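Local atomic coordinates of epimerase domain-containing protein (Bacillus cereus HuA2-4, PDB entry 6ZLK), a protein that probably interconverts UDP-glucuronic acid and UDP-galacturonic acid by inverting the sugar at C4, using a bound NAD as redox cofactor. Residues E61-T66 and Q107-A112; S14-A19 and Y79-I84; K201-F206 and D252-L257. All coordinates share one frame; numbering follows the deposited sequence.

Interaction 1 (E61-T66 and Q107-A112); sequences EDILNT and QQLLEA. With NAD (nicotinamide-adenine-dinucleotide), chain E.
I63 and L109 cross at about a right angle where a loop of the Rossmann-type NAD-binding domain lies against helix 96-113, I63 CG2 resting 4.0 Å from L109 CD2. The branching of the isoleucine lets it serve two partners at once. CG2 stands anti to the backbone N and meets the leucine, while the CG1-CD1 arm stays beside that N (chi1 -69°) and reaches the adenine, with I63 CD1 3.6 Å from NAD N1A. A second crossing, near-perpendicular, is made by L64 and Q108: the methyl L64 CD2 sits over a face of the amide, 3.4 Å from Q108 OE1. A bend at chi2 of Q108 brings that amide to the loop, and one water lies between Q108 NE2 and L64 O, a second between Q108 OE1 and T66 O. The loop, following the third Rossmann strand, thus combines packing with adenine recognition, consistent with acidic residues there meeting the base in related enzymes. I63 N donates almost straight to NAD N1A (3.0 Å, 170°). D62 OD1 is doubly gripped: it accepts from NAD N6A at 2.8 Å and, closing an Asx turn, from L64 N at 2.9 Å, the latter approaching from above the carboxylate plane.

Interaction 2 (S14-A19 and Y79-I84); sequences SHLCQA and YHLAAI. With NAD (nicotinamide-adenine-dinucleotide), chain E.
Helix residues 14-19 lie beside the end of strand 77-80 and the loop that follows it, the backbones coming closest at L16 and Y79, whose CA atoms are 9.1 Å apart. One methyl group bridges this gap. L16 has its CG anti to the backbone N (chi1 180°), which carries the isobutyl group from the helix to the sheet, and CD2 settles over a face of the Y79 ring. The CH-pi contact lies over the face but off centre, L16 CD2 being 3.9 Å from the centroid of the Y79 ring, 20° off the normal, and displaced toward CG. L16 CD2 and Y79 CG are 3.7 Å apart. The two side chains cross at about a right angle. The same methyl also touches L81, 4.0 Å from its CD1, and so meets both strand end and loop. The polar end of the tyrosine is satisfied elsewhere, by T225 O. Past the strand the backbone turns to the cofactor: L81 O accepts the NAD O3D hydroxyl at 2.9 Å, and A82 CB lies against the adenine, 3.6 Å from NAD C4A. A first helix entered through a glycine-rich GxxGxxG turn, packed on a central parallel strand whose C-terminal end reaches the dinucleotide, is the signature of the Rossmann fold in the NAD-dependent epimerase/dehydratase family.

Interaction 3 (K201-F206 and D252-L257); sequences KPLTIF and DIISML. With UGA (uridine-5'-diphosphate-glucuronic acid), chain F.
F206 N donates to the uracil oxygen O2 of UDP-glucuronic acid at 2.9 Å and 172°, an almost straight bond from strand to base. The F206 side chain turns back to the same base and lays one ring face over it, F206 CE2 3.4 Å from UGA C4. Near the other uracil carbonyl is T204, with OG1 3.0 Å from UGA O4 and a second partner in R192. A second UDP-sugar modelled there hydrogen-bonds F206 N and T204 OG1 likewise. Side chains alternate along this strand: T204 points away from helix residues 252-257, whereas L203 and I205 point toward them and both converge tip to tip on I254. I254 CG1 stays beside the backbone N (chi1 -69°) and, with chi2 extended at 171°, thrusts its CD1 methyl to I205 CD1, at 3.5 Å. L203 CD2 fits against the base of the same arm, 3.7 Å from I254 CG1. One buried isoleucine thus packs on the strand from behind, away from T204, which faces the uracil. Strand 203-206 pairs in parallel with strand 267-270, L203 also touches L193 and M197 of helix 189-198, and other faces of helix 250-261 pack through I253 and M256 on helix 299-313.

From the N terminus, helix 11-21 opens interaction 2, and the 61-66 loop after strand 56-59 opens interaction 1. The chain then closes interaction 2 at 79-84 and interaction 1 at 107-112, so the two loops cross rather than nest. They also touch: L109 CD1 lies 3.4 Å from H80 ND1, and I63 CD1 3.8 Å from A82 CB. Together they tie helix 11-21 to strand 77-80 and helix 96-113 to the loop after strand 56-59, around one NAD. Interaction 3 follows in series, closing its own loop from strand 203-206 to helix 250-261 at the nucleotide-sugar site. Its centre is about 39 Å from that of interaction 1, on the opposite side of the chain's centre.

Interaction 1 (E61-T66 and Q107-A112)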
loop_
_atom_site.group_PDB
_atom_site.type_symbol
_atom_site.label_atom_id
_atom_site.label_comp_id
_atom_site.label_asym_id
_atom_site.label_seq_id
_atom_site.Cartn_x
_atom_site.Cartn_y
_atom_site.Cartn_z
ATOM N N GLU A 61 8.224 24.170 0.958
ATOM C CA GLU A 61 9.202 23.190 0.444
ATOM C C GLU A 61 8.494 21.852 0.373
ATOM O O GLU A 61 7.574 21.604 1.196
ATOM C CB GLU A 61 10.411 23.008 1.384
ATOM C CG GLU A 61 11.463 24.133 1.413
ATOM C CD GLU A 61 12.583 24.075 2.474
ATOM O OE1 GLU A 61 12.976 22.948 2.957
ATOM O OE2 GLU A 61 13.081 25.188 2.858
ATOM N N ASP A 62 8.917 21.029 -0.557
ATOM C CA ASP A 62 8.504 19.601 -0.615
ATOM C C ASP A 62 9.074 18.901 0.597
ATOM O O ASP A 62 10.231 19.076 0.859
ATOM C CB ASP A 62 9.082 18.970 -1.880
ATOM C CG ASP A 62 8.627 17.579 -2.227
ATOM O OD1 ASP A 62 8.166 16.854 -1.329
ATOM O OD2 ASP A 62 8.736 17.245 -3.448
ATOM N N ILE A 63 8.285 18.114 1.321
ATOM C CA ILE A 63 8.869 17.330 2.417
ATOM C C ILE A 63 10.057 16.491 1.928
ATOM O O ILE A 63 10.974 16.265 2.707
ATOM C CB ILE A 63 7.745 16.474 3.001
ATOM C CG1 ILE A 63 6.747 17.399 3.702
ATOM C CG2 ILE A 63 8.342 15.417 3.927
ATOM C CD1 ILE A 63 5.366 16.841 3.815
ATOM N N LEU A 64 10.037 15.984 0.715
ATOM C CA LEU A 64 11.129 15.096 0.252
ATOM C C LEU A 64 12.418 15.903 0.014
ATOM O O LEU A 64 13.516 15.287 0.066
ATOM C CB LEU A 64 10.655 14.462 -1.056
ATOM C CG LEU A 64 9.464 13.520 -0.939
ATOM C CD1 LEU A 64 9.134 12.949 -2.304
ATOM C CD2 LEU A 64 9.719 12.411 0.078
ATOM N N ASN A 65 12.311 17.201 -0.204
ATOM C CA ASN A 65 13.469 18.116 -0.405
ATOM C C ASN A 65 13.913 18.754 0.907
ATOM O O ASN A 65 14.855 19.535 0.884
ATOM C CB ASN A 65 13.162 19.219 -1.397
ATOM C CG ASN A 65 12.911 18.731 -2.809
ATOM O OD1 ASN A 65 13.194 17.571 -3.175
ATOM N ND2 ASN A 65 12.356 19.612 -3.636
ATOM N N THR A 66 13.239 18.498 2.013
ATOM C CA THR A 66 13.465 19.212 3.289
ATOM C C THR A 66 14.411 18.381 4.148
ATOM O O THR A 66 14.250 17.175 4.177
ATOM C CB THR A 66 12.143 19.441 4.043
ATOM O OG1 THR A 66 11.453 20.327 3.169
ATOM C CG2 THR A 66 12.295 20.042 5.416
ATOM N N GLN A 107 6.820 7.633 4.609
ATOM C CA GLN A 107 7.995 6.858 5.075
ATOM C C GLN A 107 9.080 7.831 5.552
ATOM O O GLN A 107 9.709 7.562 6.596
ATOM C CB GLN A 107 8.512 5.914 4.003
ATOM C CG GLN A 107 9.610 4.998 4.524
ATOM C CD GLN A 107 10.979 5.378 4.042
ATOM O OE1 GLN A 107 11.169 6.420 3.435
ATOM N NE2 GLN A 107 11.948 4.528 4.369
ATOM N N GLN A 108 9.384 8.864 4.793
ATOM C CA GLN A 108 10.477 9.772 5.191
ATOM C C GLN A 108 10.153 10.464 6.529
ATOM O O GLN A 108 11.067 10.644 7.367
ATOM C CB GLN A 108 10.732 10.814 4.104
ATOM C CG GLN A 108 11.352 10.231 2.841
ATOM C CD GLN A 108 12.246 11.255 2.156
ATOM O OE1 GLN A 108 12.226 12.448 2.444
ATOM N NE2 GLN A 108 13.019 10.799 1.190
ATOM N N LEU A 109 8.932 10.921 6.703
ATOM C CA LEU A 109 8.519 11.534 7.991
ATOM C C LEU A 109 8.694 10.528 9.122
ATOM O O LEU A 109 9.277 10.893 10.134
ATOM C CB LEU A 109 7.089 12.027 7.928
ATOM C CG LEU A 109 6.884 13.275 7.096
ATOM C CD1 LEU A 109 5.415 13.490 6.940
ATOM C CD2 LEU A 109 7.518 14.507 7.762
ATOM N N LEU A 110 8.219 9.299 8.950
ATOM C CA LEU A 110 8.316 8.325 10.045
ATOM C C LEU A 110 9.766 7.998 10.344
ATOM O O LEU A 110 10.083 7.858 11.532
ATOM C CB LEU A 110 7.559 7.067 9.699
ATOM C CG LEU A 110 6.056 7.277 9.631
ATOM C CD1 LEU A 110 5.428 6.135 8.883
ATOM C CD2 LEU A 110 5.506 7.474 11.021
ATOM N N GLU A 111 10.608 7.836 9.318
ATOM C CA GLU A 111 12.059 7.574 9.550
ATOM C C GLU A 111 12.631 8.716 10.395
ATOM O O GLU A 111 13.427 8.472 11.308
ATOM C CB GLU A 111 12.792 7.463 8.218
ATOM C CG GLU A 111 12.646 6.119 7.520
ATOM C CD GLU A 111 13.559 5.024 8.058
ATOM O OE1 GLU A 111 14.610 5.372 8.602
ATOM O OE2 GLU A 111 13.211 3.844 7.906
ATOM N N ALA A 112 12.275 9.955 10.083
ATOM C CA ALA A 112 12.855 11.129 10.761
ATOM C C ALA A 112 12.375 11.144 12.206
ATOM O O ALA A 112 13.092 11.601 13.096
ATOM C CB ALA A 112 12.481 12.382 10.014
HETATM P PA NAD E . -5.302 19.496 -0.209
HETATM O O1A NAD E . -4.821 19.045 -1.533
HETATM O O2A NAD E . -6.145 20.732 -0.103
HETATM O O5B NAD E . -4.161 19.587 0.871
HETATM C C5B NAD E . -2.990 18.744 0.883
HETATM C C4B NAD E . -1.754 19.608 0.808
HETATM O O4B NAD E . -0.600 18.738 0.825
HETATM C C3B NAD E . -1.645 20.464 -0.442
HETATM O O3B NAD E . -1.803 21.855 -0.191
HETATM C C2B NAD E . -0.306 20.036 -1.052
HETATM O O2B NAD E . 0.457 21.077 -1.636
HETATM C C1B NAD E . 0.427 19.443 0.156
HETATM N N9A NAD E . 1.440 18.458 -0.182
HETATM C C8A NAD E . 1.290 17.324 -0.937
HETATM N N7A NAD E . 2.392 16.634 -1.068
HETATM C C5A NAD E . 3.344 17.418 -0.419
HETATM C C6A NAD E . 4.727 17.283 -0.228
HETATM N N6A NAD E . 5.475 16.292 -0.763
HETATM N N1A NAD E . 5.359 18.220 0.519
HETATM C C2A NAD E . 4.634 19.240 1.031
HETATM N N3A NAD E . 3.330 19.506 0.870
HETATM C C4A NAD E . 2.746 18.546 0.158
HETATM O O3 NAD E . -6.168 18.250 0.315
HETATM P PN NAD E . -7.204 18.170 1.579
HETATM O O1N NAD E . -8.538 18.011 1.016
HETATM O O2N NAD E . -6.873 19.237 2.503
HETATM O O5D NAD E . -6.743 16.804 2.220
HETATM C C5D NAD E . -5.900 16.841 3.311
HETATM C C4D NAD E . -5.705 15.427 3.779
HETATM O O4D NAD E . -6.964 14.863 4.186
HETATM C C3D NAD E . -5.113 14.473 2.731
HETATM O O3D NAD E . -4.182 13.579 3.367
HETATM C C2D NAD E . -6.312 13.651 2.264
HETATM O O2D NAD E . -5.910 12.399 1.700
HETATM C C1D NAD E . -7.112 13.630 3.563
HETATM N N1N NAD E . -8.547 13.501 3.370
HETATM C C2N NAD E . -9.277 14.518 2.830
HETATM C C3N NAD E . -10.608 14.367 2.660
HETATM C C7N NAD E . -11.432 15.421 2.006
HETATM O O7N NAD E . -12.625 15.187 1.921
HETATM N N7N NAD E . -10.850 16.565 1.618
HETATM C C4N NAD E . -11.245 13.210 3.143
HETATM C C5N NAD E . -10.469 12.128 3.550
HETATM C C6N NAD E . -9.131 12.315 3.706
HETATM O O HOH W 1 14.911 13.095 0.681
HETATM O O HOH W 2 13.634 14.828 2.929
#

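Interaction 2 (S14-A19 and Y79-I84)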
loop_
_atom_site.group_PDB
_atom_site.type_symbol
_atom_site.label_atom_id
_atom_site.label_comp_id
_atom_site.label_asym_id
_atom_site.label_seq_id
_atom_site.Cartn_x
_atom_site.Cartn_y
_atom_site.Cartn_z
ATOM N N SER A 14 -5.261 24.254 6.286
ATOM C CA SER A 14 -5.363 25.698 6.557
ATOM C C SER A 14 -6.333 25.924 7.724
ATOM O O SER A 14 -6.034 26.696 8.651
ATOM C CB SER A 14 -5.766 26.455 5.321
ATOM O OG SER A 14 -7.067 26.137 4.931
ATOM N N HIS A 15 -7.417 25.149 7.763
ATOM C CA HIS A 15 -8.438 25.255 8.851
ATOM C C HIS A 15 -7.834 24.721 10.144
ATOM O O HIS A 15 -8.095 25.306 11.211
ATOM C CB HIS A 15 -9.697 24.459 8.527
ATOM C CG HIS A 15 -10.654 25.124 7.571
ATOM N ND1 HIS A 15 -11.493 26.145 7.976
ATOM C CD2 HIS A 15 -10.910 24.883 6.272
ATOM C CE1 HIS A 15 -12.276 26.463 6.956
ATOM N NE2 HIS A 15 -11.942 25.713 5.893
ATOM N N LEU A 16 -7.054 23.660 10.061
ATOM C CA LEU A 16 -6.427 23.079 11.259
ATOM C C LEU A 16 -5.423 24.046 11.878
ATOM O O LEU A 16 -5.462 24.268 13.127
ATOM C CB LEU A 16 -5.789 21.749 10.925
ATOM C CG LEU A 16 -5.107 21.058 12.100
ATOM C CD1 LEU A 16 -6.054 20.738 13.238
ATOM C CD2 LEU A 16 -4.396 19.784 11.613
ATOM N N CYS A 17 -4.588 24.667 11.064
ATOM C CA CYS A 17 -3.612 25.640 11.582
ATOM C C CYS A 17 -4.354 26.797 12.289
ATOM O O CYS A 17 -3.961 27.218 13.358
ATOM C CB CYS A 17 -2.742 26.178 10.454
ATOM S SG CYS A 17 -1.601 24.940 9.810
ATOM N N GLN A 18 -5.401 27.314 11.676
ATOM C CA GLN A 18 -6.202 28.425 12.218
ATOM C C GLN A 18 -6.761 28.005 13.581
ATOM O O GLN A 18 -6.677 28.769 14.560
ATOM C CB GLN A 18 -7.298 28.766 11.217
ATOM C CG GLN A 18 -8.030 30.047 11.505
ATOM C CD GLN A 18 -8.474 30.646 10.190
ATOM O OE1 GLN A 18 -8.805 29.928 9.250
ATOM N NE2 GLN A 18 -8.428 31.965 10.102
ATOM N N ALA A 19 -7.299 26.795 13.675
ATOM C CA ALA A 19 -7.889 26.307 14.935
ATOM C C ALA A 19 -6.809 26.140 16.010
ATOM O O ALA A 19 -7.039 26.564 17.180
ATOM C CB ALA A 19 -8.627 25.013 14.720
ATOM N N TYR A 79 0.932 16.608 12.771
ATOM C CA TYR A 79 -0.291 16.355 12.000
ATOM C C TYR A 79 0.107 16.176 10.550
ATOM O O TYR A 79 0.555 17.136 9.896
ATOM C CB TYR A 79 -1.281 17.492 12.116
ATOM C CG TYR A 79 -2.109 17.496 13.357
ATOM C CD1 TYR A 79 -3.191 16.634 13.516
ATOM C CD2 TYR A 79 -1.913 18.452 14.333
ATOM C CE1 TYR A 79 -3.983 16.717 14.645
ATOM C CE2 TYR A 79 -2.700 18.558 15.450
ATOM C CZ TYR A 79 -3.765 17.685 15.610
ATOM O OH TYR A 79 -4.574 17.836 16.701
ATOM N N HIS A 80 -0.026 14.959 10.051
ATOM C CA HIS A 80 0.449 14.642 8.695
ATOM C C HIS A 80 -0.738 14.628 7.733
ATOM O O HIS A 80 -1.456 13.629 7.592
ATOM C CB HIS A 80 1.287 13.367 8.710
ATOM C CG HIS A 80 1.652 12.998 7.340
ATOM N ND1 HIS A 80 2.043 13.945 6.403
ATOM C CD2 HIS A 80 1.800 11.777 6.769
ATOM C CE1 HIS A 80 2.327 13.303 5.277
ATOM N NE2 HIS A 80 2.220 11.939 5.484
ATOM N N LEU A 81 -1.004 15.758 7.087
ATOM C CA LEU A 81 -2.100 15.891 6.124
ATOM C C LEU A 81 -1.594 15.952 4.680
ATOM O O LEU A 81 -2.426 15.839 3.752
ATOM C CB LEU A 81 -2.944 17.126 6.408
ATOM C CG LEU A 81 -3.934 16.977 7.566
ATOM C CD1 LEU A 81 -3.284 16.990 8.920
ATOM C CD2 LEU A 81 -4.999 18.066 7.516
ATOM N N ALA A 82 -0.306 16.181 4.461
ATOM C CA ALA A 82 0.202 16.317 3.071
ATOM C C ALA A 82 -0.102 15.047 2.292
ATOM O O ALA A 82 0.122 13.940 2.845
ATOM C CB ALA A 82 1.663 16.585 3.031
ATOM N N ALA A 83 -0.643 15.186 1.103
ATOM C CA ALA A 83 -0.992 14.075 0.238
ATOM C C ALA A 83 -1.459 14.635 -1.086
ATOM O O ALA A 83 -1.716 15.876 -1.165
ATOM C CB ALA A 83 -2.085 13.285 0.865
ATOM N N ILE A 84 -1.589 13.743 -2.041
ATOM C CA ILE A 84 -2.339 14.017 -3.284
ATOM C C ILE A 84 -3.663 13.322 -3.075
ATOM O O ILE A 84 -3.697 12.092 -2.964
ATOM C CB ILE A 84 -1.607 13.508 -4.542
ATOM C CG1 ILE A 84 -0.259 14.205 -4.676
ATOM C CG2 ILE A 84 -2.507 13.780 -5.748
ATOM C CD1 ILE A 84 -0.300 15.682 -4.964
HETATM P PA NAD E . -5.302 19.496 -0.209
HETATM O O1A NAD E . -4.821 19.045 -1.533
HETATM O O2A NAD E . -6.145 20.732 -0.103
HETATM O O5B NAD E . -4.161 19.587 0.871
HETATM C C5B NAD E . -2.990 18.744 0.883
HETATM C C4B NAD E . -1.754 19.608 0.808
HETATM O O4B NAD E . -0.600 18.738 0.825
HETATM C C3B NAD E . -1.645 20.464 -0.442
HETATM O O3B NAD E . -1.803 21.855 -0.191
HETATM C C2B NAD E . -0.306 20.036 -1.052
HETATM O O2B NAD E . 0.457 21.077 -1.636
HETATM C C1B NAD E . 0.427 19.443 0.156
HETATM N N9A NAD E . 1.440 18.458 -0.182
HETATM C C8A NAD E . 1.290 17.324 -0.937
HETATM N N7A NAD E . 2.392 16.634 -1.068
HETATM C C5A NAD E . 3.344 17.418 -0.419
HETATM C C6A NAD E . 4.727 17.283 -0.228
HETATM N N6A NAD E . 5.475 16.292 -0.763
HETATM N N1A NAD E . 5.359 18.220 0.519
HETATM C C2A NAD E . 4.634 19.240 1.031
HETATM N N3A NAD E . 3.330 19.506 0.870
HETATM C C4A NAD E . 2.746 18.546 0.158
HETATM O O3 NAD E . -6.168 18.250 0.315
HETATM P PN NAD E . -7.204 18.170 1.579
HETATM O O1N NAD E . -8.538 18.011 1.016
HETATM O O2N NAD E . -6.873 19.237 2.503
HETATM O O5D NAD E . -6.743 16.804 2.220
HETATM C C5D NAD E . -5.900 16.841 3.311
HETATM C C4D NAD E . -5.705 15.427 3.779
HETATM O O4D NAD E . -6.964 14.863 4.186
HETATM C C3D NAD E . -5.113 14.473 2.731
HETATM O O3D NAD E . -4.182 13.579 3.367
HETATM C C2D NAD E . -6.312 13.651 2.264
HETATM O O2D NAD E . -5.910 12.399 1.700
HETATM C C1D NAD E . -7.112 13.630 3.563
HETATM N N1N NAD E . -8.547 13.501 3.370
HETATM C C2N NAD E . -9.277 14.518 2.830
HETATM C C3N NAD E . -10.608 14.367 2.660
HETATM C C7N NAD E . -11.432 15.421 2.006
HETATM O O7N NAD E . -12.625 15.187 1.921
HETATM N N7N NAD E . -10.850 16.565 1.618
HETATM C C4N NAD E . -11.245 13.210 3.143
HETATM C C5N NAD E . -10.469 12.128 3.550
HETATM C C6N NAD E . -9.131 12.315 3.706
#

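Interaction 3 (K201-F206 and D252-L257)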
loop_
_atom_site.group_PDB
_atom_site.type_symbol
_atom_site.label_atom_id
_atom_site.label_comp_id
_atom_site.label_asym_id
_atom_site.label_seq_id
_atom_site.Cartn_x
_atom_site.Cartn_y
_atom_site.Cartn_z
ATOM N N LYS A 201 -24.992 26.850 -15.040
ATOM C CA LYS A 201 -24.444 25.783 -15.898
ATOM C C LYS A 201 -25.037 24.459 -15.442
ATOM O O LYS A 201 -25.478 24.332 -14.309
ATOM C CB LYS A 201 -22.927 25.743 -15.831
ATOM C CG LYS A 201 -22.246 26.944 -16.476
ATOM C CD LYS A 201 -20.748 26.888 -16.312
ATOM C CE LYS A 201 -20.176 25.537 -16.686
ATOM N NZ LYS A 201 -18.704 25.591 -16.825
ATOM N N PRO A 202 -25.131 23.457 -16.344
ATOM C CA PRO A 202 -25.624 22.144 -15.951
ATOM C C PRO A 202 -24.751 21.622 -14.808
ATOM O O PRO A 202 -23.551 21.786 -14.852
ATOM C CB PRO A 202 -25.453 21.310 -17.226
ATOM C CG PRO A 202 -25.634 22.353 -18.328
ATOM C CD PRO A 202 -24.839 23.522 -17.791
ATOM N N LEU A 203 -25.407 20.942 -13.872
ATOM C CA LEU A 203 -24.705 20.287 -12.740
ATOM C C LEU A 203 -24.154 18.953 -13.253
ATOM O O LEU A 203 -24.938 18.124 -13.771
ATOM C CB LEU A 203 -25.646 20.122 -11.568
ATOM C CG LEU A 203 -25.627 21.261 -10.554
ATOM C CD1 LEU A 203 -25.944 22.586 -11.184
ATOM C CD2 LEU A 203 -26.566 20.980 -9.379
ATOM N N THR A 204 -22.860 18.721 -13.069
ATOM C CA THR A 204 -22.208 17.479 -13.526
ATOM C C THR A 204 -22.439 16.427 -12.456
ATOM O O THR A 204 -21.818 16.545 -11.402
ATOM C CB THR A 204 -20.726 17.676 -13.831
ATOM O OG1 THR A 204 -20.050 18.190 -12.686
ATOM C CG2 THR A 204 -20.469 18.575 -15.032
ATOM N N ILE A 205 -23.213 15.387 -12.760
ATOM C CA ILE A 205 -23.498 14.322 -11.784
ATOM C C ILE A 205 -22.851 13.061 -12.330
ATOM O O ILE A 205 -23.190 12.691 -13.446
ATOM C CB ILE A 205 -25.006 14.164 -11.600
ATOM C CG1 ILE A 205 -25.610 15.465 -11.070
ATOM C CG2 ILE A 205 -25.310 12.959 -10.697
ATOM C CD1 ILE A 205 -27.141 15.488 -11.043
ATOM N N PHE A 206 -21.994 12.397 -11.559
ATOM C CA PHE A 206 -21.347 11.145 -12.000
ATOM C C PHE A 206 -22.275 10.006 -11.618
ATOM O O PHE A 206 -22.722 9.902 -10.457
ATOM C CB PHE A 206 -19.901 11.071 -11.476
ATOM C CG PHE A 206 -19.062 12.269 -11.808
ATOM C CD1 PHE A 206 -19.301 13.014 -12.962
ATOM C CD2 PHE A 206 -18.045 12.687 -10.974
ATOM C CE1 PHE A 206 -18.529 14.123 -13.275
ATOM C CE2 PHE A 206 -17.260 13.773 -11.303
ATOM C CZ PHE A 206 -17.496 14.495 -12.444
ATOM N N ASP A 252 -29.877 14.476 -3.089
ATOM C CA ASP A 252 -30.408 15.109 -1.856
ATOM C C ASP A 252 -29.714 16.462 -1.694
ATOM O O ASP A 252 -30.409 17.438 -1.383
ATOM C CB ASP A 252 -30.110 14.283 -0.598
ATOM C CG ASP A 252 -30.824 12.963 -0.429
ATOM O OD1 ASP A 252 -31.905 12.840 -1.057
ATOM O OD2 ASP A 252 -30.249 12.047 0.314
ATOM N N ILE A 253 -28.394 16.503 -1.871
ATOM C CA ILE A 253 -27.567 17.721 -1.710
ATOM C C ILE A 253 -28.058 18.759 -2.712
ATOM O O ILE A 253 -28.211 19.957 -2.338
ATOM C CB ILE A 253 -26.075 17.374 -1.878
ATOM C CG1 ILE A 253 -25.560 16.473 -0.753
ATOM C CG2 ILE A 253 -25.238 18.637 -2.002
ATOM C CD1 ILE A 253 -25.588 17.053 0.599
ATOM N N ILE A 254 -28.206 18.349 -3.986
ATOM C CA ILE A 254 -28.644 19.291 -5.031
ATOM C C ILE A 254 -29.982 19.891 -4.584
ATOM O O ILE A 254 -30.115 21.116 -4.733
ATOM C CB ILE A 254 -28.705 18.617 -6.401
ATOM C CG1 ILE A 254 -27.301 18.281 -6.884
ATOM C CG2 ILE A 254 -29.446 19.515 -7.380
ATOM C CD1 ILE A 254 -27.254 17.426 -8.121
ATOM N N SER A 255 -30.931 19.122 -4.061
ATOM C CA SER A 255 -32.235 19.679 -3.609
ATOM C C SER A 255 -32.024 20.698 -2.503
ATOM O O SER A 255 -32.672 21.736 -2.528
ATOM C CB SER A 255 -33.184 18.637 -3.183
ATOM O OG SER A 255 -33.499 17.865 -4.315
ATOM N N MET A 256 -31.142 20.405 -1.573
ATOM C CA MET A 256 -30.884 21.327 -0.459
ATOM C C MET A 256 -30.266 22.593 -1.031
ATOM O O MET A 256 -30.642 23.677 -0.544
ATOM C CB MET A 256 -29.903 20.676 0.515
ATOM C CG MET A 256 -30.530 19.464 1.161
ATOM S SD MET A 256 -29.396 18.733 2.342
ATOM C CE MET A 256 -29.801 19.875 3.655
ATOM N N LEU A 257 -29.409 22.488 -2.042
ATOM C CA LEU A 257 -28.741 23.670 -2.623
ATOM C C LEU A 257 -29.779 24.485 -3.402
ATOM O O LEU A 257 -29.654 25.719 -3.410
ATOM C CB LEU A 257 -27.563 23.251 -3.510
ATOM C CG LEU A 257 -26.305 22.809 -2.753
ATOM C CD1 LEU A 257 -25.335 22.198 -3.748
ATOM C CD2 LEU A 257 -25.681 23.954 -2.006
HETATM C "C1'" UGA F . -13.418 13.034 -0.906
HETATM C "C2'" UGA F . -12.055 13.670 -1.128
HETATM O "O2'" UGA F . -12.004 14.118 -2.477
HETATM C "C3'" UGA F . -10.915 12.710 -0.880
HETATM O "O3'" UGA F . -9.708 13.476 -0.869
HETATM C "C4'" UGA F . -11.075 11.956 0.430
HETATM O "O4'" UGA F . -10.060 10.947 0.504
HETATM C "C5'" UGA F . -12.470 11.314 0.501
HETATM O "O5'" UGA F . -13.467 12.324 0.319
HETATM C "C6'" UGA F . -12.817 10.560 1.795
HETATM O "O'P" UGA F . -11.976 9.901 2.363
HETATM O "O'Q" UGA F . -13.946 10.581 2.205
HETATM P PB UGA F . -15.202 11.890 -2.458
HETATM O O1B UGA F . -16.010 11.206 -1.439
HETATM O O2B UGA F . -15.033 11.324 -3.823
HETATM O O3B UGA F . -13.692 12.226 -2.032
HETATM O O3A UGA F . -15.766 13.381 -2.536
HETATM P PA UGA F . -16.380 14.342 -3.652
HETATM O O1A UGA F . -15.327 14.634 -4.628
HETATM O O2A UGA F . -17.053 15.436 -2.931
HETATM O O5D UGA F . -17.475 13.393 -4.359
HETATM C C5D UGA F . -18.617 12.893 -3.690
HETATM C C4D UGA F . -19.530 12.294 -4.717
HETATM O O4D UGA F . -19.900 13.286 -5.706
HETATM C C3D UGA F . -18.935 11.120 -5.501
HETATM O O3D UGA F . -19.920 10.088 -5.405
HETATM C C2D UGA F . -18.764 11.646 -6.928
HETATM O O2D UGA F . -19.204 10.685 -7.874
HETATM C C1D UGA F . -19.797 12.762 -7.012
HETATM N N1 UGA F . -19.442 13.863 -7.918
HETATM C C6 UGA F . -18.261 14.542 -7.793
HETATM C C2 UGA F . -20.432 14.266 -8.804
HETATM O O2 UGA F . -21.493 13.671 -8.952
HETATM N N3 UGA F . -20.125 15.382 -9.515
HETATM C C4 UGA F . -18.963 16.114 -9.448
HETATM O O4 UGA F . -18.843 17.078 -10.200
HETATM C C5 UGA F . -17.975 15.625 -8.523
#